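Local atomic coordinates of glutamate racemase (PDB entry 2JFN), a protein that belongs to the Asp/Glu/hydantoin racemase family and is built from two alpha/beta domains that are linked by two crossings of the chain. Residues V112-L124 against R223-T235. Residues are numbered along the deposited sequence; the frame is centred on the assembly and turned at random.
With UMA (uridine-5'-diphosphate-N-acetylmuramoyl-L-alanine), chain C.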
loop_
_atom_site.group_PDB
_atom_site.type_symbol
_atom_site.label_atom_id
_atom_site.label_comp_id
_atom_site.label_asym_id
_atom_site.label_seq_id
_atom_site.Cartn_x
_atom_site.Cartn_y
_atom_site.Cartn_z
ATOM N N VAL A 112 9.365 -1.321 7.413
ATOM C CA VAL A 112 9.483 -0.841 6.042
ATOM C C VAL A 112 8.343 0.115 5.744
ATOM O O VAL A 112 7.194 -0.137 6.117
ATOM C CB VAL A 112 9.447 -2.017 5.037
ATOM C CG1 VAL A 112 9.475 -1.498 3.605
ATOM C CG2 VAL A 112 10.625 -2.924 5.280
ATOM N N GLY A 113 8.672 1.224 5.092
ATOM C CA GLY A 113 7.665 2.204 4.746
ATOM C C GLY A 113 7.513 2.286 3.240
ATOM O O GLY A 113 8.242 1.624 2.498
ATOM N N VAL A 114 6.563 3.101 2.791
ATOM C CA VAL A 114 6.314 3.271 1.363
ATOM C C VAL A 114 6.119 4.728 0.979
ATOM O O VAL A 114 5.398 5.478 1.647
ATOM C CB VAL A 114 5.053 2.528 0.910
ATOM C CG1 VAL A 114 5.170 1.041 1.222
ATOM C CG2 VAL A 114 3.838 3.135 1.584
ATOM N N VAL A 115 6.782 5.129 -0.095
ATOM C CA VAL A 115 6.651 6.479 -0.613
ATOM C C VAL A 115 6.451 6.301 -2.116
ATOM O O VAL A 115 6.949 5.337 -2.697
ATOM C CB VAL A 115 7.919 7.329 -0.353
ATOM C CG1 VAL A 115 8.060 7.612 1.136
ATOM C CG2 VAL A 115 9.149 6.605 -0.865
ATOM N N PRO A 116 5.701 7.206 -2.755
ATOM C CA PRO A 116 5.468 7.098 -4.203
ATOM C C PRO A 116 6.788 6.933 -4.952
ATOM O O PRO A 116 7.763 7.631 -4.657
ATOM C CB PRO A 116 4.761 8.409 -4.534
ATOM C CG PRO A 116 3.955 8.667 -3.268
ATOM C CD PRO A 116 4.968 8.349 -2.179
ATOM N N ALA A 117 6.810 6.015 -5.919
ATOM C CA ALA A 117 8.011 5.720 -6.706
ATOM C C ALA A 117 8.388 6.803 -7.717
ATOM O O ALA A 117 8.653 6.513 -8.887
ATOM C CB ALA A 117 7.840 4.380 -7.421
ATOM N N ILE A 118 8.423 8.046 -7.259
ATOM C CA ILE A 118 8.764 9.159 -8.127
ATOM C C ILE A 118 10.189 9.077 -8.648
ATOM O O ILE A 118 10.437 9.342 -9.827
ATOM C CB ILE A 118 8.575 10.497 -7.392
ATOM C CG1 ILE A 118 7.085 10.703 -7.106
ATOM C CG2 ILE A 118 9.141 11.648 -8.229
ATOM C CD1 ILE A 118 6.782 11.906 -6.255
ATOM N N LYS A 119 11.121 8.697 -7.777
ATOM C CA LYS A 119 12.525 8.599 -8.160
ATOM C C LYS A 119 12.773 7.719 -9.395
ATOM O O LYS A 119 13.348 8.182 -10.377
ATOM C CB LYS A 119 13.364 8.107 -6.972
ATOM C CG LYS A 119 14.862 8.100 -7.254
ATOM C CD LYS A 119 15.673 7.746 -6.024
ATOM C CE LYS A 119 17.149 7.718 -6.353
ATOM N NZ LYS A 119 17.935 7.130 -5.244
ATOM N N PRO A 120 12.359 6.441 -9.367
ATOM C CA PRO A 120 12.612 5.642 -10.571
ATOM C C PRO A 120 11.809 6.106 -11.786
ATOM O O PRO A 120 12.275 5.999 -12.919
ATOM C CB PRO A 120 12.250 4.219 -10.132
ATOM C CG PRO A 120 11.249 4.432 -9.040
ATOM C CD PRO A 120 11.839 5.595 -8.278
ATOM N N ALA A 121 10.608 6.626 -11.552
ATOM C CA ALA A 121 9.766 7.092 -12.647
ATOM C C ALA A 121 10.446 8.233 -13.396
ATOM O O ALA A 121 10.330 8.337 -14.619
ATOM C CB ALA A 121 8.417 7.544 -12.119
ATOM N N ALA A 122 11.157 9.082 -12.657
ATOM C CA ALA A 122 11.856 10.220 -13.248
ATOM C C ALA A 122 12.977 9.769 -14.177
ATOM O O ALA A 122 13.306 10.460 -15.139
ATOM C CB ALA A 122 12.417 11.120 -12.149
ATOM N N ARG A 123 13.565 8.613 -13.885
ATOM C CA ARG A 123 14.646 8.073 -14.708
ATOM C C ARG A 123 14.116 7.239 -15.872
ATOM O O ARG A 123 14.880 6.842 -16.752
ATOM C CB ARG A 123 15.570 7.182 -13.876
ATOM C CG ARG A 123 16.238 7.861 -12.699
ATOM C CD ARG A 123 17.274 6.938 -12.083
ATOM N NE ARG A 123 18.350 6.634 -13.024
ATOM C CZ ARG A 123 19.323 5.758 -12.795
ATOM N NH1 ARG A 123 19.356 5.088 -11.650
ATOM N NH2 ARG A 123 20.269 5.556 -13.705
ATOM N N LEU A 124 12.815 6.967 -15.876
ATOM C CA LEU A 124 12.223 6.144 -16.927
ATOM C C LEU A 124 11.459 6.924 -17.986
ATOM O O LEU A 124 11.385 6.496 -19.139
ATOM C CB LEU A 124 11.294 5.091 -16.307
ATOM C CG LEU A 124 11.934 4.082 -15.347
ATOM C CD1 LEU A 124 10.852 3.188 -14.750
ATOM C CD2 LEU A 124 12.976 3.247 -16.079
ATOM N N ARG A 223 3.353 3.848 -19.042
ATOM C CA ARG A 223 4.009 2.860 -18.201
ATOM C C ARG A 223 3.671 3.094 -16.734
ATOM O O ARG A 223 3.863 4.194 -16.217
ATOM C CB ARG A 223 5.523 2.932 -18.399
ATOM C CG ARG A 223 6.310 1.937 -17.574
ATOM C CD ARG A 223 7.763 1.976 -17.996
ATOM N NE ARG A 223 8.597 1.012 -17.286
ATOM C CZ ARG A 223 9.861 0.767 -17.607
ATOM N NH1 ARG A 223 10.413 1.412 -18.626
ATOM N NH2 ARG A 223 10.574 -0.105 -16.912
ATOM N N LEU A 224 3.171 2.058 -16.067
ATOM C CA LEU A 224 2.814 2.162 -14.657
ATOM C C LEU A 224 4.011 1.786 -13.793
ATOM O O LEU A 224 4.704 0.802 -14.058
ATOM C CB LEU A 224 1.642 1.233 -14.322
ATOM C CG LEU A 224 0.352 1.444 -15.120
ATOM C CD1 LEU A 224 -0.700 0.448 -14.656
ATOM C CD2 LEU A 224 -0.139 2.870 -14.937
ATOM N N VAL A 225 4.244 2.579 -12.758
ATOM C CA VAL A 225 5.349 2.335 -11.847
ATOM C C VAL A 225 4.862 2.347 -10.396
ATOM O O VAL A 225 4.140 3.252 -9.987
ATOM C CB VAL A 225 6.439 3.426 -11.991
ATOM C CG1 VAL A 225 7.577 3.155 -11.017
ATOM C CG2 VAL A 225 6.960 3.469 -13.425
ATOM N N ASP A 226 5.241 1.337 -9.625
ATOM C CA ASP A 226 4.870 1.319 -8.219
ATOM C C ASP A 226 6.053 0.851 -7.384
ATOM O O ASP A 226 7.138 0.593 -7.915
ATOM C CB ASP A 226 3.610 0.466 -7.958
ATOM C CG ASP A 226 3.786 -0.995 -8.309
ATOM O OD1 ASP A 226 4.725 -1.637 -7.800
ATOM O OD2 ASP A 226 2.962 -1.513 -9.095
ATOM N N SER A 227 5.838 0.743 -6.080
ATOM C CA SER A 227 6.890 0.374 -5.136
ATOM C C SER A 227 6.986 -1.097 -4.745
ATOM O O SER A 227 7.915 -1.488 -4.028
ATOM C CB SER A 227 6.711 1.201 -3.864
ATOM O OG SER A 227 6.767 2.585 -4.160
ATOM N N GLY A 228 6.042 -1.900 -5.221
ATOM C CA GLY A 228 5.984 -3.317 -4.883
ATOM C C GLY A 228 7.245 -4.165 -4.885
ATOM O O GLY A 228 7.648 -4.685 -3.837
ATOM N N ALA A 229 7.853 -4.332 -6.061
ATOM C CA ALA A 229 9.065 -5.133 -6.190
ATOM C C ALA A 229 10.206 -4.566 -5.350
ATOM O O ALA A 229 10.980 -5.319 -4.770
ATOM C CB ALA A 229 9.484 -5.216 -7.659
ATOM N N ALA A 230 10.307 -3.244 -5.279
ATOM C CA ALA A 230 11.371 -2.616 -4.493
ATOM C C ALA A 230 11.183 -2.861 -2.996
ATOM O O ALA A 230 12.166 -2.968 -2.248
ATOM C CB ALA A 230 11.417 -1.125 -4.766
ATOM N N ILE A 231 9.921 -2.934 -2.562
ATOM C CA ILE A 231 9.606 -3.182 -1.157
ATOM C C ILE A 231 10.002 -4.609 -0.841
ATOM O O ILE A 231 10.544 -4.902 0.227
ATOM C CB ILE A 231 8.093 -3.038 -0.878
ATOM C CG1 ILE A 231 7.644 -1.615 -1.194
ATOM C CG2 ILE A 231 7.787 -3.401 0.583
ATOM C CD1 ILE A 231 8.314 -0.579 -0.357
ATOM N N ALA A 232 9.712 -5.498 -1.781
ATOM C CA ALA A 232 10.039 -6.904 -1.629
ATOM C C ALA A 232 11.555 -7.025 -1.431
ATOM O O ALA A 232 12.013 -7.662 -0.479
ATOM C CB ALA A 232 9.599 -7.670 -2.864
ATOM N N ARG A 233 12.327 -6.399 -2.321
ATOM C CA ARG A 233 13.785 -6.442 -2.218
ATOM C C ARG A 233 14.267 -5.860 -0.889
ATOM O O ARG A 233 15.161 -6.412 -0.256
ATOM C CB ARG A 233 14.436 -5.685 -3.386
ATOM C CG ARG A 233 14.273 -6.368 -4.746
ATOM C CD ARG A 233 15.186 -5.721 -5.785
ATOM N NE ARG A 233 14.812 -4.336 -6.070
ATOM C CZ ARG A 233 13.855 -3.984 -6.925
ATOM N NH1 ARG A 233 13.181 -4.914 -7.587
ATOM N NH2 ARG A 233 13.560 -2.704 -7.108
ATOM N N ARG A 234 13.676 -4.749 -0.461
ATOM C CA ARG A 234 14.066 -4.136 0.808
ATOM C C ARG A 234 13.742 -5.073 1.978
ATOM O O ARG A 234 14.494 -5.142 2.957
ATOM C CB ARG A 234 13.344 -2.800 0.998
ATOM C CG ARG A 234 13.647 -2.107 2.319
ATOM C CD ARG A 234 15.142 -1.826 2.501
ATOM N NE ARG A 234 15.380 -0.984 3.672
ATOM C CZ ARG A 234 16.582 -0.618 4.105
ATOM N NH1 ARG A 234 17.670 -1.023 3.464
ATOM N NH2 ARG A 234 16.694 0.158 5.176
ATOM N N THR A 235 12.629 -5.794 1.865
ATOM C CA THR A 235 12.200 -6.737 2.896
ATOM C C THR A 235 13.193 -7.893 2.993
ATOM O O THR A 235 13.611 -8.279 4.091
ATOM C CB THR A 235 10.784 -7.285 2.587
ATOM O OG1 THR A 235 9.838 -6.215 2.699
ATOM C CG2 THR A 235 10.397 -8.406 3.562
HETATM N N1 UMA C . 10.520 2.095 -1.952
HETATM C C2 UMA C . 9.751 2.404 -0.720
HETATM N N3 UMA C . 10.242 1.833 0.444
HETATM C C4 UMA C . 11.376 1.012 0.542
HETATM C C5 UMA C . 12.117 0.736 -0.759
HETATM C C6 UMA C . 11.659 1.276 -1.907
HETATM O O2 UMA C . 8.750 3.104 -0.700
HETATM O O4 UMA C . 11.706 0.563 1.630
HETATM C C1B UMA C . 9.998 2.705 -3.225
HETATM C C2B UMA C . 10.488 4.134 -3.381
HETATM O "O2'" UMA C . 9.465 5.064 -3.913
HETATM C C3B UMA C . 11.703 4.110 -4.247
HETATM C C4B UMA C . 11.307 2.962 -5.156
HETATM O O4B UMA C . 10.487 2.087 -4.391
HETATM O O3B UMA C . 11.720 5.431 -4.852
HETATM C C5B UMA C . 12.434 2.155 -5.666
HETATM O O5B UMA C . 13.297 1.837 -4.633
HETATM P PA UMA C . 14.712 1.145 -4.849
HETATM O O1A UMA C . 15.044 0.586 -3.531
HETATM O O2A UMA C . 14.619 0.211 -5.924
HETATM O O3A UMA C . 15.676 2.410 -5.161
HETATM P PB UMA C . 15.477 3.991 -5.079
HETATM O O1B UMA C . 14.453 4.464 -5.987
HETATM O O2B UMA C . 16.806 4.604 -5.155
HETATM O "O1'" UMA C . 15.027 4.134 -3.507
HETATM C "C1'" UMA C . 15.815 4.650 -2.434
HETATM C "C2'" UMA C . 15.601 3.875 -1.161
HETATM N "N2'" UMA C . 16.001 2.463 -1.302
HETATM C "C7'" UMA C . 17.061 1.953 -0.653
HETATM O "O7'" UMA C . 17.654 2.581 0.220
HETATM C "C8'" UMA C . 17.522 0.553 -0.999
HETATM C "C3'" UMA C . 14.122 4.007 -0.761
HETATM O "O3'" UMA C . 13.874 3.347 0.527
HETATM C "C4'" UMA C . 13.700 5.492 -0.654
HETATM O "O4'" UMA C . 12.331 5.605 -0.321
HETATM C "C5'" UMA C . 13.986 6.213 -1.975
HETATM O "O5'" UMA C . 15.417 6.041 -2.301
HETATM C "C6'" UMA C . 13.733 7.709 -1.921
HETATM O "O6'" UMA C . 14.466 8.291 -0.853
HETATM C C18 UMA C . 14.592 3.502 1.777
HETATM C C19 UMA C . 13.954 4.464 2.724
HETATM O O18 UMA C . 14.623 5.107 3.513
HETATM C C20 UMA C . 14.909 2.097 2.330
HETATM N N4 UMA C . 12.617 4.548 2.631
HETATM C C21 UMA C . 11.739 5.301 3.538
HETATM C C22 UMA C . 11.962 5.017 5.054
HETATM O O19 UMA C . 12.365 3.875 5.370
HETATM O O20 UMA C . 11.748 5.935 5.887
HETATM C C23 UMA C . 10.276 5.018 3.178
HETATM O O HOH W 1 4.726 4.101 -5.961
#
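Ile231 of helix 228-241 fills the hollow between Val112 and Val114, at one side of the two crossings, 113-117 and 226-227, that join the alpha/beta halves of this racemase fold. Its CG2 lies 4.0 Å from Val112 CG1. Its CD1 comes 3.9 Å from Val114 CG1 and also lies over one face of the uracil, 3.2 Å from UMA N3. The Ile231 side chain gets there because its CG1 stands anti to the carbonyl carbon (chi1 -61°) and CD1 then folds back (chi2 -62°). Val36 and Val89 back this knob.

The backbone of 113-115 grips the uracil edge. UMA N3 donates to Gly113 O, and Val115 N donates to UMA O2. Lys119 NZ bonds to O2B of one phosphate and Arg233 NH2, weakly, to O2A of the other. Arg234 lays one guanidinium face against UMA C20.

Midway the segments come closest, Ala117 and Asp226 having CA atoms 5.6 Å apart, consistent with the small Ala117 side chain. Its CB sits 3.8 Å from Val225 CG1 and 3.9 Å from Ser227 OG. One water links Ala117 N to Ser227 OG.

At the far end, Leu124 bridges Val225 and Arg223. The Arg223 side chain is extended and crosses Leu124 at about a right angle. Leu124 CD1 rests 3.8 Å above the Arg223 guanidinium plane, over its centre.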